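Local coordinates for protein carbon monoxide dehydrogenase (PDB 6T7J) that probably catalyses the reversible oxidation of carbon monoxide to carbon dioxide, although its active-site cluster is here nickel-free, at residues A[242-256]-A[311-324]. Residues are numbered along the deposited sequence; the frame is centred on the assembly and turned at random.
Sequences FGTPKPLKAEANLGV and LMRLGVPIAGSFLM. With MSK (Broken Fe4S4 cluster), chain F.
Arg313, near the end of helix 304-314, runs its bent side chain alongside the ring of Pro245 toward Gly243, where NE gives a weak hydrogen bond (3.2 Å, 128° at the hydrogen) to Gly243 O. Outside the pairing, NH2 forms a salt bridge with Asp239 and NH1 one with Glu309. Truncation to an alanine here would probably leave both carboxylates without this cationic mate and Gly243 O without its weak donor. One residue earlier in the helix, the Met312 chain bends at chi2 (-93°) and chi3, which brings CE against Pro245 CB at 3.8 Å. Leu248 lays its two methyls over the carbonyls of Leu311 and Met312, CD1 3.7 Å from Gly315 CA, while Ala250 CB abuts Leu311 CD1 at 3.5 Å. Beyond Gly315, a water links Gly315 O to Glu251 N, and Ile318 N donates to Glu251 O (3.1 Å, 151°). Farther along, Val256 CG1 crosses Pro317 CB at 3.7 Å, and Leu254 and Met324 pass in opposite directions, CD1 to CE 3.9 Å. Strand 248-252, paired antiparallel with 411-415, thus flanks the weakly bonded edge strand 318-320 of a parallel sheet through few polar links and mainly apolar contacts; the chain beyond carries Phe322 CB to 3.6 Å from cluster S4.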
loop_
_atom_site.group_PDB
_atom_site.type_symbol
_atom_site.label_atom_id
_atom_site.label_comp_id
_atom_site.label_asym_id
_atom_site.label_seq_id
_atom_site.Cartn_x
_atom_site.Cartn_y
_atom_site.Cartn_z
ATOM N N PHE A 242 4.910 -1.801 29.812
ATOM C CA PHE A 242 5.587 -0.695 30.482
ATOM C C PHE A 242 4.714 0.025 31.501
ATOM O O PHE A 242 5.148 1.039 32.061
ATOM C CB PHE A 242 6.103 0.314 29.451
ATOM C CG PHE A 242 6.919 -0.304 28.357
ATOM C CD1 PHE A 242 8.109 -0.953 28.645
ATOM C CD2 PHE A 242 6.494 -0.242 27.043
ATOM C CE1 PHE A 242 8.861 -1.525 27.640
ATOM C CE2 PHE A 242 7.239 -0.813 26.037
ATOM C CZ PHE A 242 8.426 -1.457 26.335
ATOM N N GLY A 243 3.502 -0.460 31.758
ATOM C CA GLY A 243 2.651 0.157 32.756
ATOM C C GLY A 243 1.578 1.047 32.165
ATOM O O GLY A 243 1.832 1.794 31.216
ATOM N N THR A 244 0.371 0.964 32.714
ATOM C CA THR A 244 -0.704 1.855 32.290
ATOM C C THR A 244 -0.446 3.254 32.838
ATOM O O THR A 244 -0.200 3.406 34.042
ATOM C CB THR A 244 -2.058 1.337 32.772
ATOM O OG1 THR A 244 -2.283 0.022 32.249
ATOM C CG2 THR A 244 -3.177 2.257 32.309
ATOM N N PRO A 245 -0.476 4.290 32.000
ATOM C CA PRO A 245 -0.164 5.639 32.484
ATOM C C PRO A 245 -1.110 6.091 33.591
ATOM O O PRO A 245 -2.318 5.843 33.549
ATOM C CB PRO A 245 -0.312 6.507 31.229
ATOM C CG PRO A 245 -0.052 5.567 30.097
ATOM C CD PRO A 245 -0.622 4.245 30.536
ATOM N N LYS A 246 -0.538 6.749 34.588
ATOM C CA LYS A 246 -1.250 7.367 35.692
ATOM C C LYS A 246 -0.816 8.821 35.778
ATOM O O LYS A 246 0.274 9.176 35.317
ATOM C CB LYS A 246 -0.966 6.642 37.016
ATOM C CG LYS A 246 -1.607 5.264 37.114
ATOM C CD LYS A 246 -3.116 5.335 36.920
ATOM C CE LYS A 246 -3.642 4.112 36.179
ATOM N NZ LYS A 246 -3.434 2.853 36.950
ATOM N N PRO A 247 -1.653 9.693 36.345
ATOM C CA PRO A 247 -1.340 11.129 36.331
ATOM C C PRO A 247 0.004 11.437 36.978
ATOM O O PRO A 247 0.355 10.894 38.026
ATOM C CB PRO A 247 -2.498 11.751 37.119
ATOM C CG PRO A 247 -3.625 10.798 36.923
ATOM C CD PRO A 247 -2.994 9.434 36.901
ATOM N N LEU A 248 0.759 12.314 36.323
ATOM C CA LEU A 248 2.047 12.776 36.815
ATOM C C LEU A 248 2.293 14.168 36.247
ATOM O O LEU A 248 1.506 14.680 35.448
ATOM C CB LEU A 248 3.171 11.804 36.438
ATOM C CG LEU A 248 3.317 11.431 34.960
ATOM C CD1 LEU A 248 4.223 12.412 34.224
ATOM C CD2 LEU A 248 3.847 10.014 34.826
ATOM N N LYS A 249 3.404 14.774 36.655
ATOM C CA LYS A 249 3.779 16.103 36.198
ATOM C C LYS A 249 5.174 16.071 35.591
ATOM O O LYS A 249 6.037 15.296 36.015
ATOM C CB LYS A 249 3.733 17.119 37.345
ATOM C CG LYS A 249 2.384 17.198 38.038
ATOM C CD LYS A 249 2.220 18.508 38.782
ATOM C CE LYS A 249 3.311 18.693 39.826
ATOM N NZ LYS A 249 3.360 20.098 40.328
ATOM N N ALA A 250 5.388 16.922 34.593
ATOM C CA ALA A 250 6.684 17.017 33.932
ATOM C C ALA A 250 6.775 18.370 33.234
ATOM O O ALA A 250 5.892 19.222 33.376
ATOM C CB ALA A 250 6.891 15.851 32.961
ATOM N N GLU A 251 7.851 18.565 32.478
ATOM C CA GLU A 251 8.144 19.828 31.823
ATOM C C GLU A 251 8.029 19.688 30.310
ATOM O O GLU A 251 8.157 18.597 29.747
ATOM C CB GLU A 251 9.542 20.325 32.200
ATOM C CG GLU A 251 9.770 20.437 33.694
ATOM C CD GLU A 251 9.621 21.859 34.198
ATOM O OE1 GLU A 251 8.611 22.512 33.855
ATOM O OE2 GLU A 251 10.518 22.325 34.934
ATOM N N ALA A 252 7.794 20.824 29.657
ATOM C CA ALA A 252 7.538 20.880 28.229
ATOM C C ALA A 252 8.234 22.094 27.635
ATOM O O ALA A 252 8.559 23.059 28.337
ATOM C CB ALA A 252 6.033 20.937 27.924
ATOM N N ASN A 253 8.435 22.017 26.313
ATOM C CA ASN A 253 9.119 22.988 25.460
ATOM C C ASN A 253 10.634 22.851 25.565
ATOM O O ASN A 253 11.144 22.115 26.415
ATOM C CB ASN A 253 8.691 24.426 25.765
ATOM C CG ASN A 253 8.780 25.324 24.547
ATOM O OD1 ASN A 253 9.440 24.985 23.563
ATOM N ND2 ASN A 253 8.117 26.474 24.605
ATOM N N LEU A 254 11.355 23.557 24.693
ATOM C CA LEU A 254 12.788 23.356 24.517
ATOM C C LEU A 254 13.622 23.853 25.690
ATOM O O LEU A 254 14.843 23.661 25.673
ATOM C CB LEU A 254 13.245 24.033 23.224
ATOM C CG LEU A 254 12.857 23.265 21.959
ATOM C CD1 LEU A 254 13.167 24.070 20.715
ATOM C CD2 LEU A 254 13.562 21.917 21.917
ATOM N N GLY A 255 13.012 24.475 26.698
ATOM C CA GLY A 255 13.751 24.846 27.893
ATOM C C GLY A 255 14.190 23.674 28.746
ATOM O O GLY A 255 14.910 23.880 29.729
ATOM N N VAL A 256 13.775 22.455 28.393
ATOM C CA VAL A 256 14.169 21.266 29.146
ATOM C C VAL A 256 15.556 20.770 28.774
ATOM O O VAL A 256 16.085 19.879 29.450
ATOM C CB VAL A 256 13.135 20.144 28.942
ATOM C CG1 VAL A 256 11.770 20.602 29.418
ATOM C CG2 VAL A 256 13.077 19.731 27.480
ATOM N N LEU A 311 6.964 10.349 28.304
ATOM C CA LEU A 311 6.392 11.370 29.174
ATOM C C LEU A 311 5.245 10.804 30.000
ATOM O O LEU A 311 5.168 11.027 31.213
ATOM C CB LEU A 311 5.918 12.558 28.335
ATOM C CG LEU A 311 4.984 13.566 29.004
ATOM C CD1 LEU A 311 5.782 14.507 29.883
ATOM C CD2 LEU A 311 4.193 14.349 27.966
ATOM N N MET A 312 4.340 10.065 29.352
ATOM C CA MET A 312 3.188 9.508 30.047
ATOM C C MET A 312 3.598 8.451 31.061
ATOM O O MET A 312 2.954 8.322 32.108
ATOM C CB MET A 312 2.198 8.910 29.046
ATOM C CG MET A 312 1.627 9.902 28.043
ATOM S SD MET A 312 0.064 10.624 28.564
ATOM C CE MET A 312 -0.974 9.166 28.647
ATOM N N ARG A 313 4.652 7.685 30.778
ATOM C CA ARG A 313 4.994 6.588 31.676
ATOM C C ARG A 313 6.051 6.945 32.715
ATOM O O ARG A 313 5.931 6.527 33.870
ATOM C CB ARG A 313 5.459 5.371 30.874
ATOM C CG ARG A 313 4.382 4.312 30.715
ATOM C CD ARG A 313 4.434 3.687 29.337
ATOM N NE ARG A 313 3.100 3.425 28.809
ATOM C CZ ARG A 313 2.839 3.185 27.529
ATOM N NH1 ARG A 313 3.825 3.172 26.643
ATOM N NH2 ARG A 313 1.596 2.956 27.135
ATOM N N LEU A 314 7.080 7.710 32.349
ATOM C CA LEU A 314 8.203 7.957 33.240
ATOM C C LEU A 314 8.330 9.405 33.690
ATOM O O LEU A 314 9.091 9.678 34.625
ATOM C CB LEU A 314 9.512 7.526 32.563
ATOM C CG LEU A 314 9.432 6.199 31.808
ATOM C CD1 LEU A 314 10.594 6.051 30.844
ATOM C CD2 LEU A 314 9.388 5.036 32.787
ATOM N N GLY A 315 7.607 10.334 33.068
ATOM C CA GLY A 315 7.785 11.736 33.379
ATOM C C GLY A 315 8.934 12.389 32.652
ATOM O O GLY A 315 9.405 13.447 33.080
ATOM N N VAL A 316 9.407 11.783 31.567
ATOM C CA VAL A 316 10.502 12.372 30.789
ATOM C C VAL A 316 10.035 13.697 30.198
ATOM O O VAL A 316 8.937 13.759 29.610
ATOM C CB VAL A 316 10.956 11.405 29.681
ATOM C CG1 VAL A 316 12.023 12.049 28.810
ATOM C CG2 VAL A 316 11.460 10.100 30.284
ATOM N N PRO A 317 10.801 14.780 30.330
ATOM C CA PRO A 317 10.374 16.054 29.743
ATOM C C PRO A 317 10.312 15.962 28.226
ATOM O O PRO A 317 11.156 15.332 27.586
ATOM C CB PRO A 317 11.453 17.040 30.207
ATOM C CG PRO A 317 12.648 16.189 30.492
ATOM C CD PRO A 317 12.103 14.891 31.013
ATOM N N ILE A 318 9.290 16.588 27.651
ATOM C CA ILE A 318 9.095 16.599 26.207
ATOM C C ILE A 318 9.585 17.939 25.670
ATOM O O ILE A 318 9.233 19.002 26.198
ATOM C CB ILE A 318 7.624 16.316 25.838
ATOM C CG1 ILE A 318 7.497 15.931 24.365
ATOM C CG2 ILE A 318 6.694 17.473 26.205
ATOM C CD1 ILE A 318 6.581 14.749 24.137
ATOM N N ALA A 319 10.434 17.888 24.646
ATOM C CA ALA A 319 11.128 19.080 24.176
ATOM C C ALA A 319 10.369 19.832 23.090
ATOM O O ALA A 319 10.561 21.045 22.944
ATOM C CB ALA A 319 12.521 18.706 23.660
ATOM N N GLY A 320 9.527 19.153 22.323
ATOM C CA GLY A 320 8.797 19.824 21.268
ATOM C C GLY A 320 8.070 18.830 20.390
ATOM O O GLY A 320 8.178 17.611 20.558
ATOM N N SER A 321 7.328 19.384 19.438
ATOM C CA SER A 321 6.494 18.606 18.539
ATOM C C SER A 321 7.197 18.432 17.190
ATOM O O SER A 321 8.403 18.677 17.063
ATOM C CB SER A 321 5.125 19.284 18.403
ATOM O OG SER A 321 5.250 20.567 17.815
ATOM N N PHE A 322 6.435 18.021 16.176
ATOM C CA PHE A 322 6.939 17.669 14.854
ATOM C C PHE A 322 7.868 18.736 14.285
ATOM O O PHE A 322 9.087 18.536 14.220
ATOM C CB PHE A 322 5.757 17.426 13.912
ATOM C CG PHE A 322 6.153 17.056 12.514
ATOM C CD1 PHE A 322 6.976 15.970 12.275
ATOM C CD2 PHE A 322 5.689 17.790 11.435
ATOM C CE1 PHE A 322 7.340 15.629 10.986
ATOM C CE2 PHE A 322 6.045 17.453 10.146
ATOM C CZ PHE A 322 6.874 16.372 9.921
ATOM N N LEU A 323 7.305 19.886 13.914
ATOM C CA LEU A 323 8.048 20.936 13.226
ATOM C C LEU A 323 9.189 21.510 14.056
ATOM O O LEU A 323 9.935 22.370 13.577
ATOM C CB LEU A 323 7.097 22.060 12.812
ATOM C CG LEU A 323 6.288 21.750 11.555
ATOM C CD1 LEU A 323 5.298 22.863 11.265
ATOM C CD2 LEU A 323 7.218 21.524 10.377
ATOM N N MET A 324 9.343 21.048 15.295
ATOM C CA MET A 324 10.409 21.533 16.155
ATOM C C MET A 324 11.636 20.630 16.169
ATOM O O MET A 324 12.670 21.040 16.712
ATOM C CB MET A 324 9.889 21.719 17.586
ATOM C CG MET A 324 8.771 22.747 17.692
ATOM S SD MET A 324 8.009 22.824 19.324
ATOM C CE MET A 324 9.288 23.669 20.251
HETATM S S1 MSK F . 4.330 12.255 15.635
HETATM S S3 MSK F . 1.892 11.666 13.232
HETATM S S4 MSK F . 3.553 14.669 13.235
HETATM S S5 MSK F . 1.456 13.620 15.769
HETATM FE FE1 MSK F . 3.085 10.429 16.110
HETATM FE FE2 MSK F . 3.388 14.368 15.392
HETATM FE FE3 MSK F . 1.543 13.855 13.432
HETATM FE FE4 MSK F . 3.921 12.559 13.422
HETATM O O HOH W 1 10.187 16.421 33.228
#